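Local coordinates for protein fumarate lyase (Mesorhizobium sp., PDB 3C8T) that belongs to the fumarate lyase superfamily of largely helical enzymes, whose subunits assemble as tetramers around a bundle of long helices, at residues S323-P326 and E327-V331; D15-R18 and E19-A23. One frame throughout, in Å; residues are numbered along the deposited sequence.

Interaction 1: S323-P326 and E327-V331; sequences SAVP and EGFAV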
loop_
_atom_site.group_PDB
_atom_site.type_symbol
_atom_site.label_atom_id
_atom_site.label_comp_id
_atom_site.label_asym_id
_atom_site.label_seq_id
_atom_site.Cartn_x
_atom_site.Cartn_y
_atom_site.Cartn_z
ATOM N N SER A 323 15.886 -3.119 0.472
ATOM C CA SER A 323 15.514 -1.776 0.006
ATOM C C SER A 323 14.807 -1.028 1.146
ATOM O O SER A 323 15.116 0.139 1.451
ATOM C CB SER A 323 14.612 -1.854 -1.235
ATOM O OG SER A 323 13.288 -2.256 -0.904
ATOM N N ALA A 324 13.900 -1.713 1.834
ATOM C CA ALA A 324 13.029 -0.995 2.759
ATOM C C ALA A 324 13.825 -0.330 3.926
ATOM O O ALA A 324 13.542 0.843 4.303
ATOM C CB ALA A 324 11.874 -1.885 3.238
ATOM N N VAL A 325 14.820 -1.048 4.472
ATOM C CA VAL A 325 15.642 -0.470 5.564
ATOM C C VAL A 325 16.543 0.683 5.106
ATOM O O VAL A 325 16.380 1.821 5.588
ATOM C CB VAL A 325 16.433 -1.570 6.396
ATOM C CG1 VAL A 325 17.371 -0.944 7.464
ATOM C CG2 VAL A 325 15.431 -2.543 7.050
ATOM N N PRO A 326 17.502 0.425 4.185
ATOM C CA PRO A 326 18.361 1.565 3.879
ATOM C C PRO A 326 17.647 2.745 3.252
ATOM O O PRO A 326 18.018 3.913 3.546
ATOM C CB PRO A 326 19.399 1.006 2.894
ATOM C CG PRO A 326 18.819 -0.266 2.385
ATOM C CD PRO A 326 17.915 -0.789 3.462
ATOM N N GLU A 327 16.667 2.469 2.381
ATOM C CA GLU A 327 15.953 3.562 1.724
ATOM C C GLU A 327 14.936 4.248 2.651
ATOM O O GLU A 327 14.806 5.452 2.622
ATOM C CB GLU A 327 15.277 3.063 0.442
ATOM C CG GLU A 327 16.272 2.577 -0.604
ATOM C CD GLU A 327 15.583 1.921 -1.812
ATOM O OE1 GLU A 327 14.497 2.415 -2.232
ATOM O OE2 GLU A 327 16.135 0.923 -2.357
ATOM N N GLY A 328 14.209 3.489 3.471
ATOM C CA GLY A 328 13.349 4.107 4.525
ATOM C C GLY A 328 14.172 5.096 5.342
ATOM O O GLY A 328 13.713 6.217 5.604
ATOM N N PHE A 329 15.397 4.698 5.720
ATOM C CA PHE A 329 16.293 5.555 6.520
ATOM C C PHE A 329 16.782 6.787 5.785
ATOM O O PHE A 329 16.779 7.866 6.349
ATOM C CB PHE A 329 17.507 4.781 7.095
ATOM C CG PHE A 329 17.281 4.229 8.505
ATOM C CD1 PHE A 329 17.448 5.040 9.631
ATOM C CD2 PHE A 329 16.890 2.903 8.698
ATOM C CE1 PHE A 329 17.257 4.530 10.932
ATOM C CE2 PHE A 329 16.651 2.392 9.984
ATOM C CZ PHE A 329 16.853 3.199 11.106
ATOM N N ALA A 330 17.223 6.604 4.546
ATOM C CA ALA A 330 17.744 7.677 3.732
ATOM C C ALA A 330 16.698 8.757 3.460
ATOM O O ALA A 330 16.974 9.960 3.613
ATOM C CB ALA A 330 18.276 7.113 2.408
ATOM N N VAL A 331 15.514 8.329 3.017
ATOM C CA VAL A 331 14.409 9.238 2.720
ATOM C C VAL A 331 13.856 9.898 4.004
ATOM O O VAL A 331 13.645 11.116 4.042
ATOM C CB VAL A 331 13.282 8.504 1.978
ATOM C CG1 VAL A 331 12.065 9.444 1.794
ATOM C CG2 VAL A 331 13.784 7.940 0.635
#
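Glu327 lies back along the helix over Ser323, one turn earlier, with OE2 3.4 Å from Ser323 CB. Its CG sits beside the backbone N (chi1 -63°) and the chain runs extended beyond it, which carries the carboxylate past the carbonyl of Ser323. That carbonyl is already used: Ser323 O accepts from Glu327 N at 2.9 Å. Two residues further on, Val325 and Phe329 stand side by side and point the same way, Val325 CG1 meeting Phe329 CD2 at 4.1 Å. The ring presents an edge to the backbone as well: with chi1 at -93°, away from a staggered value, Phe329 CD2 lies 3.3 Å from Val325 O, close to the ring plane. Pro326 has no N-H to give to the preceding turn, so the helix is kinked there, yet its carbonyl keeps the repeat: Pro326 O receives Ala330 N at 3.0 Å and also touches Ala330 CB at 3.4 Å. Gly328 N bonds to Ala324 O in the same i to i+4 pattern. The stretch belongs to helix 315-344. Ala324 and Glu327 rest on helix 284-306, Val325 and Phe329 face helix 229-255, and Phe329 also reaches helix 104-140. Ile295 and Tyr8 of the second subunit pack on Ser323 and Pro326.

Interaction 2: D15-R18 and E19-A23; sequences DKMR and ELFSA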
loop_
_atom_site.group_PDB
_atom_site.type_symbol
_atom_site.label_atom_id
_atom_site.label_comp_id
_atom_site.label_asym_id
_atom_site.label_seq_id
_atom_site.Cartn_x
_atom_site.Cartn_y
_atom_site.Cartn_z
ATOM N N ASP A 15 22.307 12.223 2.064
ATOM C CA ASP A 15 23.629 11.711 1.665
ATOM C C ASP A 15 24.418 11.063 2.809
ATOM O O ASP A 15 25.066 10.037 2.598
ATOM C CB ASP A 15 24.457 12.832 1.025
ATOM C CG ASP A 15 24.041 13.110 -0.411
ATOM O OD1 ASP A 15 23.065 12.494 -0.902
ATOM O OD2 ASP A 15 24.720 13.934 -1.062
ATOM N N LYS A 16 24.359 11.649 4.000
ATOM C CA LYS A 16 24.943 11.030 5.196
ATOM C C LYS A 16 24.356 9.646 5.493
ATOM O O LYS A 16 25.072 8.697 5.865
ATOM C CB LYS A 16 24.722 11.920 6.393
ATOM C CG LYS A 16 25.543 13.178 6.361
ATOM C CD LYS A 16 25.354 13.914 7.671
ATOM C CE LYS A 16 26.285 15.125 7.759
ATOM N NZ LYS A 16 25.876 16.186 6.776
ATOM N N MET A 17 23.056 9.526 5.274
ATOM C CA MET A 17 22.356 8.290 5.499
ATOM C C MET A 17 22.638 7.308 4.356
ATOM O O MET A 17 22.773 6.125 4.582
ATOM C CB MET A 17 20.871 8.589 5.742
ATOM C CG MET A 17 20.128 7.545 6.498
ATOM S SD MET A 17 20.689 7.123 8.125
ATOM C CE MET A 17 19.524 8.044 9.150
ATOM N N ARG A 18 22.821 7.812 3.144
ATOM C CA ARG A 18 23.387 7.000 2.067
ATOM C C ARG A 18 24.857 6.530 2.289
ATOM O O ARG A 18 25.211 5.398 1.918
ATOM C CB ARG A 18 23.248 7.716 0.717
ATOM C CG ARG A 18 21.786 7.900 0.302
ATOM C CD ARG A 18 21.633 8.902 -0.837
ATOM N NE ARG A 18 22.089 8.360 -2.119
ATOM C CZ ARG A 18 22.990 8.947 -2.904
ATOM N NH1 ARG A 18 23.528 10.118 -2.553
ATOM N NH2 ARG A 18 23.352 8.374 -4.048
ATOM N N GLU A 19 25.710 7.366 2.872
ATOM C CA GLU A 19 27.078 6.920 3.167
ATOM C C GLU A 19 27.035 5.803 4.197
ATOM O O GLU A 19 27.662 4.770 4.026
ATOM C CB GLU A 19 27.998 8.054 3.634
ATOM C CG GLU A 19 29.482 7.567 3.736
ATOM C CD GLU A 19 30.498 8.690 4.003
ATOM O OE1 GLU A 19 31.075 9.228 3.021
ATOM O OE2 GLU A 19 30.717 9.041 5.197
ATOM N N LEU A 20 26.252 6.017 5.247
ATOM C CA LEU A 20 25.974 4.984 6.226
ATOM C C LEU A 20 25.542 3.592 5.697
ATOM O O LEU A 20 25.958 2.577 6.242
ATOM C CB LEU A 20 24.947 5.501 7.197
ATOM C CG LEU A 20 24.525 4.443 8.195
ATOM C CD1 LEU A 20 25.712 4.017 9.095
ATOM C CD2 LEU A 20 23.332 4.967 8.989
ATOM N N PHE A 21 24.715 3.535 4.656
ATOM C CA PHE A 21 24.248 2.244 4.129
ATOM C C PHE A 21 24.963 1.824 2.832
ATOM O O PHE A 21 24.528 0.893 2.142
ATOM C CB PHE A 21 22.714 2.274 3.944
ATOM C CG PHE A 21 21.954 2.106 5.234
ATOM C CD1 PHE A 21 21.751 0.820 5.781
ATOM C CD2 PHE A 21 21.502 3.210 5.937
ATOM C CE1 PHE A 21 21.073 0.649 6.989
ATOM C CE2 PHE A 21 20.814 3.043 7.177
ATOM C CZ PHE A 21 20.612 1.768 7.701
ATOM N N SER A 22 26.057 2.519 2.510
ATOM C CA SER A 22 26.872 2.194 1.343
ATOM C C SER A 22 27.518 0.808 1.509
ATOM O O SER A 22 27.601 0.268 2.614
ATOM C CB SER A 22 27.971 3.257 1.168
ATOM O OG SER A 22 28.893 3.201 2.242
ATOM N N ALA A 23 27.996 0.253 0.416
ATOM C CA ALA A 23 28.650 -1.047 0.441
ATOM C C ALA A 23 29.870 -1.060 1.365
ATOM O O ALA A 23 30.057 -1.994 2.165
ATOM C CB ALA A 23 29.059 -1.399 -0.923
#
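Met17 SD packs 3.5 Å from Leu20 CD2 and also approaches Phe21 at CE2; these apolar side chains lie side by side on the inner face of the turn, Met17 and Phe21 buried, Leu20 partly exposed. The sulfur lies 5.5 Å from the centroid of the Phe21 ring and 84° off the ring normal, a Met-aromatic contact made at the edge. Met17 CG stands anti to the backbone N (chi1 -157°), and bends farther out along the chain turn the sulfur toward both partners. The same ring edge takes in the backbone, Phe21 CD2 lying 3.5 Å from Met17 O, near the ring plane. The other side is looser and largely solvent-exposed. Lys16 and Glu19 are exposed there, and Arg18 reaches back to Asp15 in a salt bridge, NH1 to OD1 at 2.9 Å; the carboxylate oxygen is met from above its plane, whereas the partner lies near the guanidinium plane. Backbone bonds such as Leu20 N to Lys16 O, 3.0 Å, hold the turn. At its end the pattern gives way: Phe21 N bonds to Met17 O at 3.2 Å and only weakly to Arg18 O. Ser22 then closes the turn, its N and its OG both bonding to Glu19 O, the hydroxyl at 2.7 Å and in the carbonyl plane. Ser22 is also the N-cap of helix 23-43, with a weak bond from Ser25 N to its OG, so one residue joins two helices. Met17, Leu20 and Phe21 rest on helix 104-140, Met17 reaches Ser333 of helix 315-344, Ala23 touches helix 66-76, and Tyr8 and Leu7 of the second subunit pack on Phe21 and Ala23.

Interaction 1 is a buried turn within the long helix 315-344, whereas interaction 2 is a short helix and the turn that follows it, near the N-terminus, half of it facing solvent. Their centres lie 10 Å apart and the two pack directly: Met17 CG comes within 3.4 Å of Phe329 O, and the Phe21 ring meets Pro326 CB through its CG and Phe329 CB through its CE2. The apolar side of 15-23 therefore covers one side of 323-331, and both rest on helix 104-140. Chemistry follows place: Asp15 and Arg18 of 15-23 pair at the surface, while 323-331 is mainly apolar. Tyr8 of the second subunit touches both, tying them to the subunit interface.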